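Local coordinates for protein ribulose bisphosphate carboxylase (Pyrococcus horikoshii, PDB 2D69) that probably adds carbon dioxide and water to ribulose 1,5-bisphosphate, yielding two molecules of 3-phosphoglycerate as part of an archaeal pathway for AMP degradation, at residues Arg204-Val209 against Lys221-Asn226; Arg198-Val203 against Ala238-Asn243; Ile173-Trp178 against Asp211-Glu216. All blocks are in the same frame, centred on the assembly; numbering follows the deposited sequence.

Interaction 1: Arg204-Val209 against Lys221-Asn226; sequences RKLYRV and KEYLIN. With SO4 (sulfate ion), chain I.
L206 and Y207 are the residues of 204-209 that meet 221-226. K205 turns elsewhere: its CG lies anti to the backbone N and a bend at chi2 (64°) carries NZ to a sulfate, probably from the crystallisation liquor, where it donates a hydrogen bond to O3 at 2.7 Å. L206 presents CB to CE2 of Y223 at 3.9 Å, and also packs on A174 of helix 167-179 and L185 of strand 184-186.

Y207 carries most of the contact. Its ring leaves the helix with CG anti to the carbonyl carbon (chi1 -74°) and lies obliquely to that of Y223, the planes 42° apart and the centroids 5.7 Å. OH lies close to CB of Y223 and stops 3.5 Å from CG2 of I225. The helix here bridges strands 184-186 and 222-224, a beta-alpha-beta crossover of the TIM barrel, so these tyrosines fill the layer between helix and barrel wall.

A water lies 2.6 Å from Y207 OH and donates to E222 OE1 at 2.7 Å. The same OE1 takes the backbone N of Y223 on its anti side at 2.8 Å, tilted out of the carboxylate plane, while OE2 is held by R210. D187 and R202 hydrogen-bond the hydroxyl of Y223, whose side chain is about 6 Å from that of K186, unmodified here, which is predicted to bind magnesium once carbamylated.

Past Y207 the helix returns to the sulfate, with CB of R208 and CG2 of V209 beside it; R208 NH1 also salt-bridges E145 of the second subunit.

Interaction 2: Arg198-Val203 against Ala238-Asn243; sequences RFEERV and AEMVAN
R198 NH1, on the N-cap residue of the helix whose F199 and E200 meet M240, is gripped by two carboxylates, E201 and E269 of the second subunit. Within the segment it gives a salt bridge to E201 OE1 at 3.0 Å, with the acceptor in the guanidinium plane and NH1 on the anti side of the carboxylate, well out of its plane. E201 OE2 in turn pairs with R341 of the second subunit, which ties the start of this helix to the subunit interface.

The contact itself joins two neighbouring outer helices of the TIM barrel, 199-217 and 231-244. They run nearly parallel, as successive helices in a beta-alpha barrel do, with the short axes 15° apart and 10.2 Å from each other. No hydrogen bond crosses between them, and the packing is carried by side chains around M240.

M240 stretches out along an extended chain, and its SD touches two partners set about a right angle apart: the edge of the F199 ring and the stem of E200. F199 has CG anti to the backbone N (chi1 -171°), bringing the ring towards helix 231-244. SD meets the ring at its edge in a Met-aromatic contact, 5.3 Å from the centroid and 78° off the ring normal. The aliphatic stem of E200 crosses M240 at about a right angle, with CG 3.8 Å from SD. M240 CE, one atom past SD, comes to 3.7 Å from E200 OE2, at the less buried side of the contact.

Deeper in, I225 packs against both F199 and V241. V203 adds a looser contact, CG2 4.4 Å from M240 CB. V241 CG2 meets the F199 ring edge in its plane, 3.8 Å from CZ.

Interaction 3: Ile173-Trp178 against Asp211-Glu216; sequences IAYELW and DRVEAE
Y175 reaches across to three residues of 211-216 at once. A chi1 of -176° swings the ring out toward helix 199-217, and OH donates a hydrogen bond of 2.7 Å to E216 OE1 on the syn side, tilted out of the carboxylate plane. The carboxylate stands nearly perpendicular to the ring. R212, extended from CG to NE, crosses the tyrosine at about a right angle: CE2 sits 3.4 Å above the centre of the guanidinium, whose plane is tilted 26° from the ring. NE of R212 closes the cluster with a salt bridge to E216 OE2 at 2.8 Å, coming from above the carboxylate plane, so arginine and tyrosine each take one oxygen of the same carboxylate.

These are neighbouring outer helices of the TIM barrel, 167-179 and 199-217, crossing at -29°. Beneath the polar group, V213 splits its methyls: CG2 touches Y175 CD2 at 3.7 Å, and CG1 lies 3.8 Å from W178 CB. NE1 of the W178 indole hydrogen-bonds the carbonyl of E222. Replacing Y175 by alanine is likely to leave E216 OE1 without its hydroxyl donor, strip the ring from the R212 guanidinium and open a gap beside V213 CG2.

Overall arrangement
Helix 199-217 runs through all three contacts and, along its length, meets helix 231-244 in interaction 2, strand 222-224 in interaction 1 and helix 167-179 in interaction 3. The centres of interactions 1 and 2 are about 9 Å apart and those of 1 and 3 about 10 Å, while 2 and 3 lie about 18 Å apart without touching. In chain order the elements come as helix 167-179, strand 184-186, helix 199-217, strand 222-224 and helix 231-244, consecutive pieces of one TIM barrel. Interaction 1 links the helix inward to strand 222-224, next to strand 184-186 with its predicted magnesium ligand; the other two set it between its neighbours in the outer layer.

Interaction 1: Arg204-Val209 against Lys221-Asn226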
# COMPACT_ATOMS: atom_id res chain seq x y z
N ARG A 204 -1.33 -0.44 -27.69
CA ARG A 204 -2.79 -0.59 -27.84
C ARG A 204 -3.17 -0.92 -29.25
O ARG A 204 -4.00 -1.84 -29.51
CB ARG A 204 -3.50 0.67 -27.42
CG ARG A 204 -3.38 0.93 -25.92
CD ARG A 204 -3.99 2.27 -25.56
NE ARG A 204 -3.69 2.74 -24.24
CZ ARG A 204 -3.37 4.00 -23.94
NH1 ARG A 204 -3.22 4.96 -24.88
NH2 ARG A 204 -3.15 4.30 -22.67
N LYS A 205 -2.59 -0.21 -30.22
CA LYS A 205 -3.01 -0.46 -31.60
C LYS A 205 -2.50 -1.76 -32.19
O LYS A 205 -3.25 -2.51 -32.77
CB LYS A 205 -2.63 0.72 -32.51
CG LYS A 205 -3.02 0.64 -33.98
CD LYS A 205 -4.53 0.62 -34.18
CE LYS A 205 -4.86 0.58 -35.66
NZ LYS A 205 -6.36 0.64 -35.92
N LEU A 206 -1.22 -2.03 -32.03
CA LEU A 206 -0.60 -3.12 -32.80
C LEU A 206 -1.04 -4.50 -32.36
O LEU A 206 -1.10 -5.42 -33.18
CB LEU A 206 0.92 -3.02 -32.74
CG LEU A 206 1.58 -2.18 -33.83
CD1 LEU A 206 1.54 -2.93 -35.12
CD2 LEU A 206 0.88 -0.80 -33.96
N TYR A 207 -1.38 -4.65 -31.09
CA TYR A 207 -1.83 -5.94 -30.58
C TYR A 207 -3.25 -6.22 -31.02
O TYR A 207 -3.65 -7.37 -31.16
CB TYR A 207 -1.62 -6.04 -29.04
CG TYR A 207 -0.13 -6.24 -28.72
CD1 TYR A 207 0.69 -5.18 -28.34
CD2 TYR A 207 0.49 -7.51 -28.89
CE1 TYR A 207 1.99 -5.38 -28.13
CE2 TYR A 207 1.80 -7.70 -28.67
CZ TYR A 207 2.58 -6.63 -28.31
OH TYR A 207 3.92 -6.74 -28.07
N ARG A 208 -4.03 -5.17 -31.24
CA ARG A 208 -5.34 -5.34 -31.88
C ARG A 208 -5.22 -5.84 -33.33
O ARG A 208 -5.91 -6.76 -33.75
CB ARG A 208 -6.16 -4.05 -31.85
CG ARG A 208 -6.48 -3.58 -30.42
CD ARG A 208 -7.31 -2.29 -30.32
NE ARG A 208 -8.64 -2.52 -30.88
CZ ARG A 208 -9.03 -2.18 -32.12
NH1 ARG A 208 -8.21 -1.56 -32.98
NH2 ARG A 208 -10.29 -2.48 -32.50
N VAL A 209 -4.31 -5.25 -34.08
CA VAL A 209 -4.02 -5.70 -35.43
C VAL A 209 -3.51 -7.14 -35.39
O VAL A 209 -3.95 -7.99 -36.19
CB VAL A 209 -2.92 -4.83 -36.07
CG1 VAL A 209 -2.46 -5.39 -37.47
CG2 VAL A 209 -3.34 -3.37 -36.19
N LYS A 221 0.85 -14.80 -34.26
CA LYS A 221 1.69 -13.70 -34.63
C LYS A 221 2.20 -13.01 -33.36
O LYS A 221 1.49 -12.91 -32.35
CB LYS A 221 0.93 -12.71 -35.51
CG LYS A 221 0.22 -13.32 -36.75
CD LYS A 221 1.23 -13.93 -37.68
CE LYS A 221 0.60 -14.41 -38.97
NZ LYS A 221 1.68 -14.96 -39.86
N GLU A 222 3.42 -12.52 -33.43
CA GLU A 222 4.04 -11.86 -32.30
C GLU A 222 4.84 -10.64 -32.72
O GLU A 222 4.97 -10.34 -33.91
CB GLU A 222 4.88 -12.83 -31.47
CG GLU A 222 4.14 -13.24 -30.22
CD GLU A 222 3.90 -12.09 -29.23
OE1 GLU A 222 4.62 -11.06 -29.24
OE2 GLU A 222 3.00 -12.24 -28.39
N TYR A 223 5.36 -9.95 -31.71
CA TYR A 223 5.87 -8.61 -31.88
C TYR A 223 7.05 -8.40 -30.94
O TYR A 223 6.87 -8.34 -29.73
CB TYR A 223 4.75 -7.59 -31.56
CG TYR A 223 5.10 -6.13 -31.81
CD1 TYR A 223 6.25 -5.77 -32.49
CD2 TYR A 223 4.28 -5.12 -31.37
CE1 TYR A 223 6.57 -4.46 -32.68
CE2 TYR A 223 4.58 -3.79 -31.60
CZ TYR A 223 5.71 -3.46 -32.22
OH TYR A 223 6.03 -2.14 -32.42
N LEU A 224 8.23 -8.26 -31.52
CA LEU A 224 9.44 -8.00 -30.81
C LEU A 224 9.50 -6.52 -30.64
O LEU A 224 10.23 -5.81 -31.35
CB LEU A 224 10.64 -8.52 -31.59
CG LEU A 224 10.50 -9.98 -32.05
CD1 LEU A 224 11.65 -10.36 -32.93
CD2 LEU A 224 10.38 -10.96 -30.91
N ILE A 225 8.75 -6.05 -29.67
CA ILE A 225 8.55 -4.64 -29.41
C ILE A 225 9.64 -4.10 -28.56
O ILE A 225 9.95 -4.68 -27.51
CB ILE A 225 7.13 -4.44 -28.80
CG1 ILE A 225 6.84 -2.93 -28.64
CG2 ILE A 225 6.95 -5.17 -27.47
CD1 ILE A 225 5.38 -2.66 -28.57
N ASN A 226 10.24 -2.98 -28.99
CA ASN A 226 11.40 -2.40 -28.33
C ASN A 226 11.06 -1.59 -27.07
O ASN A 226 10.55 -0.50 -27.15
CB ASN A 226 12.09 -1.52 -29.32
CG ASN A 226 13.45 -1.08 -28.89
OD1 ASN A 226 14.19 -0.45 -29.68
ND2 ASN A 226 13.85 -1.47 -27.72
S SO4 I . -7.32 -3.37 -36.41
O1 SO4 I . -8.71 -3.46 -36.86
O2 SO4 I . -6.44 -3.89 -37.46
O3 SO4 I . -7.01 -1.98 -36.10
O4 SO4 I . -7.17 -4.17 -35.21
O HOH W 1 4.80 -9.06 -27.38

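Interaction 2: Arg198-Val203 against Ala238-Asn243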
# COMPACT_ATOMS: atom_id res chain seq x y z
N ARG A 198 3.95 7.14 -29.76
CA ARG A 198 4.10 6.89 -28.34
C ARG A 198 3.95 5.41 -28.04
O ARG A 198 2.99 4.79 -28.50
CB ARG A 198 3.05 7.66 -27.52
CG ARG A 198 3.49 9.02 -27.06
CD ARG A 198 2.52 9.77 -26.09
NE ARG A 198 2.47 9.26 -24.71
CZ ARG A 198 1.46 8.54 -24.20
NH1 ARG A 198 0.41 8.24 -24.93
NH2 ARG A 198 1.49 8.16 -22.93
N PHE A 199 4.86 4.90 -27.21
CA PHE A 199 4.92 3.50 -26.90
C PHE A 199 3.56 2.95 -26.51
O PHE A 199 3.07 1.95 -27.10
CB PHE A 199 5.96 3.18 -25.79
CG PHE A 199 6.16 1.71 -25.63
CD1 PHE A 199 5.29 0.93 -24.81
CD2 PHE A 199 7.11 1.06 -26.41
CE1 PHE A 199 5.42 -0.46 -24.75
CE2 PHE A 199 7.27 -0.32 -26.30
CZ PHE A 199 6.39 -1.10 -25.51
N GLU A 200 2.88 3.59 -25.58
CA GLU A 200 1.58 3.01 -25.14
C GLU A 200 0.48 3.02 -26.18
O GLU A 200 -0.48 2.13 -26.20
CB GLU A 200 1.09 3.63 -23.82
CG GLU A 200 -0.01 2.72 -23.19
CD GLU A 200 -0.33 3.01 -21.73
OE1 GLU A 200 -1.05 2.18 -21.11
OE2 GLU A 200 0.14 4.05 -21.21
N GLU A 201 0.54 4.02 -27.04
CA GLU A 201 -0.39 4.10 -28.18
C GLU A 201 -0.06 3.01 -29.19
O GLU A 201 -0.94 2.36 -29.71
CB GLU A 201 -0.35 5.49 -28.81
CG GLU A 201 -0.87 6.59 -27.89
CD GLU A 201 -0.74 8.01 -28.47
OE1 GLU A 201 -0.80 8.96 -27.63
OE2 GLU A 201 -0.60 8.16 -29.74
N ARG A 202 1.22 2.78 -29.43
CA ARG A 202 1.64 1.69 -30.31
C ARG A 202 1.20 0.32 -29.76
O ARG A 202 0.59 -0.47 -30.51
CB ARG A 202 3.14 1.70 -30.50
CG ARG A 202 3.59 0.80 -31.63
CD ARG A 202 4.97 1.14 -32.09
NE ARG A 202 6.04 0.59 -31.27
CZ ARG A 202 6.87 1.33 -30.54
NH1 ARG A 202 6.68 2.64 -30.42
NH2 ARG A 202 7.90 0.75 -29.97
N VAL A 203 1.41 0.04 -28.46
CA VAL A 203 0.93 -1.25 -27.93
C VAL A 203 -0.55 -1.44 -28.05
O VAL A 203 -1.02 -2.50 -28.46
CB VAL A 203 1.38 -1.63 -26.46
CG1 VAL A 203 2.69 -1.03 -26.08
CG2 VAL A 203 0.35 -1.32 -25.44
N ALA A 238 7.27 -3.15 -20.43
CA ALA A 238 7.06 -4.62 -20.34
C ALA A 238 5.72 -4.93 -19.75
O ALA A 238 4.95 -5.75 -20.30
CB ALA A 238 8.22 -5.30 -19.56
N GLU A 239 5.33 -4.21 -18.69
CA GLU A 239 3.99 -4.45 -18.10
C GLU A 239 2.87 -4.13 -19.07
O GLU A 239 1.82 -4.86 -19.18
CB GLU A 239 3.82 -3.61 -16.80
CG GLU A 239 4.73 -4.03 -15.65
CD GLU A 239 4.67 -3.10 -14.42
OE1 GLU A 239 4.27 -1.94 -14.55
OE2 GLU A 239 5.03 -3.54 -13.32
N MET A 240 3.03 -3.07 -19.84
CA MET A 240 2.03 -2.72 -20.87
C MET A 240 1.90 -3.77 -21.97
O MET A 240 0.79 -4.12 -22.39
CB MET A 240 2.29 -1.37 -21.50
CG MET A 240 2.17 -0.16 -20.56
SD MET A 240 3.05 1.18 -21.48
CE MET A 240 3.32 2.45 -20.16
N VAL A 241 3.04 -4.34 -22.36
CA VAL A 241 3.04 -5.38 -23.39
C VAL A 241 2.26 -6.60 -22.87
O VAL A 241 1.30 -7.05 -23.50
CB VAL A 241 4.53 -5.71 -23.83
CG1 VAL A 241 4.55 -6.97 -24.77
CG2 VAL A 241 5.12 -4.53 -24.56
N ALA A 242 2.60 -7.08 -21.67
CA ALA A 242 1.98 -8.29 -21.06
C ALA A 242 0.48 -8.06 -20.89
O ALA A 242 -0.36 -8.93 -21.18
CB ALA A 242 2.60 -8.59 -19.72
N ASN A 243 0.15 -6.85 -20.46
CA ASN A 243 -1.23 -6.47 -20.29
C ASN A 243 -2.05 -6.51 -21.53
O ASN A 243 -3.24 -6.80 -21.49
CB ASN A 243 -1.30 -5.04 -19.75
CG ASN A 243 -2.05 -5.01 -18.55
OD1 ASN A 243 -1.44 -5.20 -17.45
ND2 ASN A 243 -3.42 -4.93 -18.68

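Interaction 3: Ile173-Trp178 against Asp211-Glu216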
# COMPACT_ATOMS: atom_id res chain seq x y z
N ILE A 173 1.60 -1.29 -42.11
CA ILE A 173 2.68 -2.14 -42.54
C ILE A 173 2.68 -3.46 -41.78
O ILE A 173 2.85 -4.52 -42.40
CB ILE A 173 4.03 -1.40 -42.56
CG1 ILE A 173 5.10 -2.31 -43.15
CG2 ILE A 173 4.43 -0.85 -41.23
CD1 ILE A 173 4.82 -2.67 -44.60
N ALA A 174 2.43 -3.43 -40.47
CA ALA A 174 2.36 -4.65 -39.68
C ALA A 174 1.32 -5.60 -40.22
O ALA A 174 1.56 -6.78 -40.27
CB ALA A 174 2.02 -4.33 -38.24
N TYR A 175 0.15 -5.08 -40.56
CA TYR A 175 -0.95 -5.93 -41.10
C TYR A 175 -0.48 -6.67 -42.34
O TYR A 175 -0.78 -7.85 -42.50
CB TYR A 175 -2.16 -5.09 -41.46
CG TYR A 175 -3.33 -5.90 -41.91
CD1 TYR A 175 -3.58 -6.08 -43.25
CD2 TYR A 175 -4.11 -6.60 -40.99
CE1 TYR A 175 -4.68 -6.80 -43.68
CE2 TYR A 175 -5.17 -7.37 -41.40
CZ TYR A 175 -5.44 -7.47 -42.75
OH TYR A 175 -6.47 -8.24 -43.20
N GLU A 176 0.20 -5.96 -43.22
CA GLU A 176 0.74 -6.54 -44.42
C GLU A 176 1.74 -7.67 -44.15
O GLU A 176 1.64 -8.75 -44.73
CB GLU A 176 1.43 -5.46 -45.31
CG GLU A 176 0.50 -4.42 -45.95
CD GLU A 176 -0.65 -5.04 -46.73
OE1 GLU A 176 -1.83 -4.85 -46.37
OE2 GLU A 176 -0.35 -5.71 -47.74
N LEU A 177 2.66 -7.40 -43.25
CA LEU A 177 3.77 -8.34 -43.00
C LEU A 177 3.31 -9.61 -42.36
O LEU A 177 3.64 -10.71 -42.84
CB LEU A 177 4.81 -7.69 -42.11
CG LEU A 177 5.55 -6.53 -42.77
CD1 LEU A 177 6.30 -5.73 -41.76
CD2 LEU A 177 6.52 -7.06 -43.77
N TRP A 178 2.51 -9.45 -41.31
CA TRP A 178 1.88 -10.57 -40.60
C TRP A 178 0.94 -11.35 -41.53
O TRP A 178 1.05 -12.57 -41.61
CB TRP A 178 1.10 -10.07 -39.36
CG TRP A 178 1.91 -9.79 -38.10
CD1 TRP A 178 3.02 -10.43 -37.68
CD2 TRP A 178 1.63 -8.79 -37.11
NE1 TRP A 178 3.42 -9.94 -36.46
CE2 TRP A 178 2.58 -8.94 -36.09
CE3 TRP A 178 0.62 -7.83 -36.95
CZ2 TRP A 178 2.60 -8.13 -34.97
CZ3 TRP A 178 0.66 -7.03 -35.89
CH2 TRP A 178 1.64 -7.17 -34.90
N ASP A 211 -4.04 -9.45 -33.15
CA ASP A 211 -5.12 -10.40 -32.89
C ASP A 211 -6.03 -10.57 -34.10
O ASP A 211 -6.53 -11.67 -34.39
CB ASP A 211 -5.94 -10.00 -31.65
CG ASP A 211 -5.12 -10.17 -30.38
OD1 ASP A 211 -5.50 -9.57 -29.37
OD2 ASP A 211 -4.09 -10.87 -30.30
N ARG A 212 -6.26 -9.50 -34.84
CA ARG A 212 -7.08 -9.62 -36.06
C ARG A 212 -6.43 -10.57 -37.07
O ARG A 212 -7.11 -11.40 -37.70
CB ARG A 212 -7.32 -8.24 -36.67
CG ARG A 212 -8.18 -8.23 -37.92
CD ARG A 212 -8.06 -6.92 -38.70
NE ARG A 212 -8.63 -7.04 -40.04
CZ ARG A 212 -8.44 -6.16 -41.02
NH1 ARG A 212 -7.73 -5.05 -40.80
NH2 ARG A 212 -9.00 -6.36 -42.20
N VAL A 213 -5.11 -10.46 -37.24
CA VAL A 213 -4.38 -11.29 -38.22
C VAL A 213 -4.39 -12.76 -37.82
O VAL A 213 -4.58 -13.64 -38.69
CB VAL A 213 -2.97 -10.85 -38.45
CG1 VAL A 213 -2.28 -11.78 -39.48
CG2 VAL A 213 -2.94 -9.43 -39.00
N GLU A 214 -4.27 -13.01 -36.51
CA GLU A 214 -4.41 -14.33 -35.94
C GLU A 214 -5.77 -14.88 -36.29
O GLU A 214 -5.84 -16.03 -36.69
CB GLU A 214 -4.19 -14.34 -34.43
CG GLU A 214 -2.73 -14.22 -34.07
CD GLU A 214 -2.44 -14.34 -32.59
OE1 GLU A 214 -3.36 -14.26 -31.78
OE2 GLU A 214 -1.28 -14.50 -32.22
N ALA A 215 -6.84 -14.12 -36.08
CA ALA A 215 -8.19 -14.62 -36.39
C ALA A 215 -8.35 -14.95 -37.88
O ALA A 215 -8.97 -15.96 -38.22
CB ALA A 215 -9.27 -13.63 -35.91
N GLU A 216 -7.78 -14.14 -38.74
CA GLU A 216 -7.91 -14.26 -40.19
C GLU A 216 -7.06 -15.38 -40.79
O GLU A 216 -7.48 -16.02 -41.78
CB GLU A 216 -7.60 -12.91 -40.87
CG GLU A 216 -8.69 -11.85 -40.69
CD GLU A 216 -8.30 -10.44 -41.12
OE1 GLU A 216 -7.11 -10.20 -41.47
OE2 GLU A 216 -9.20 -9.54 -41.09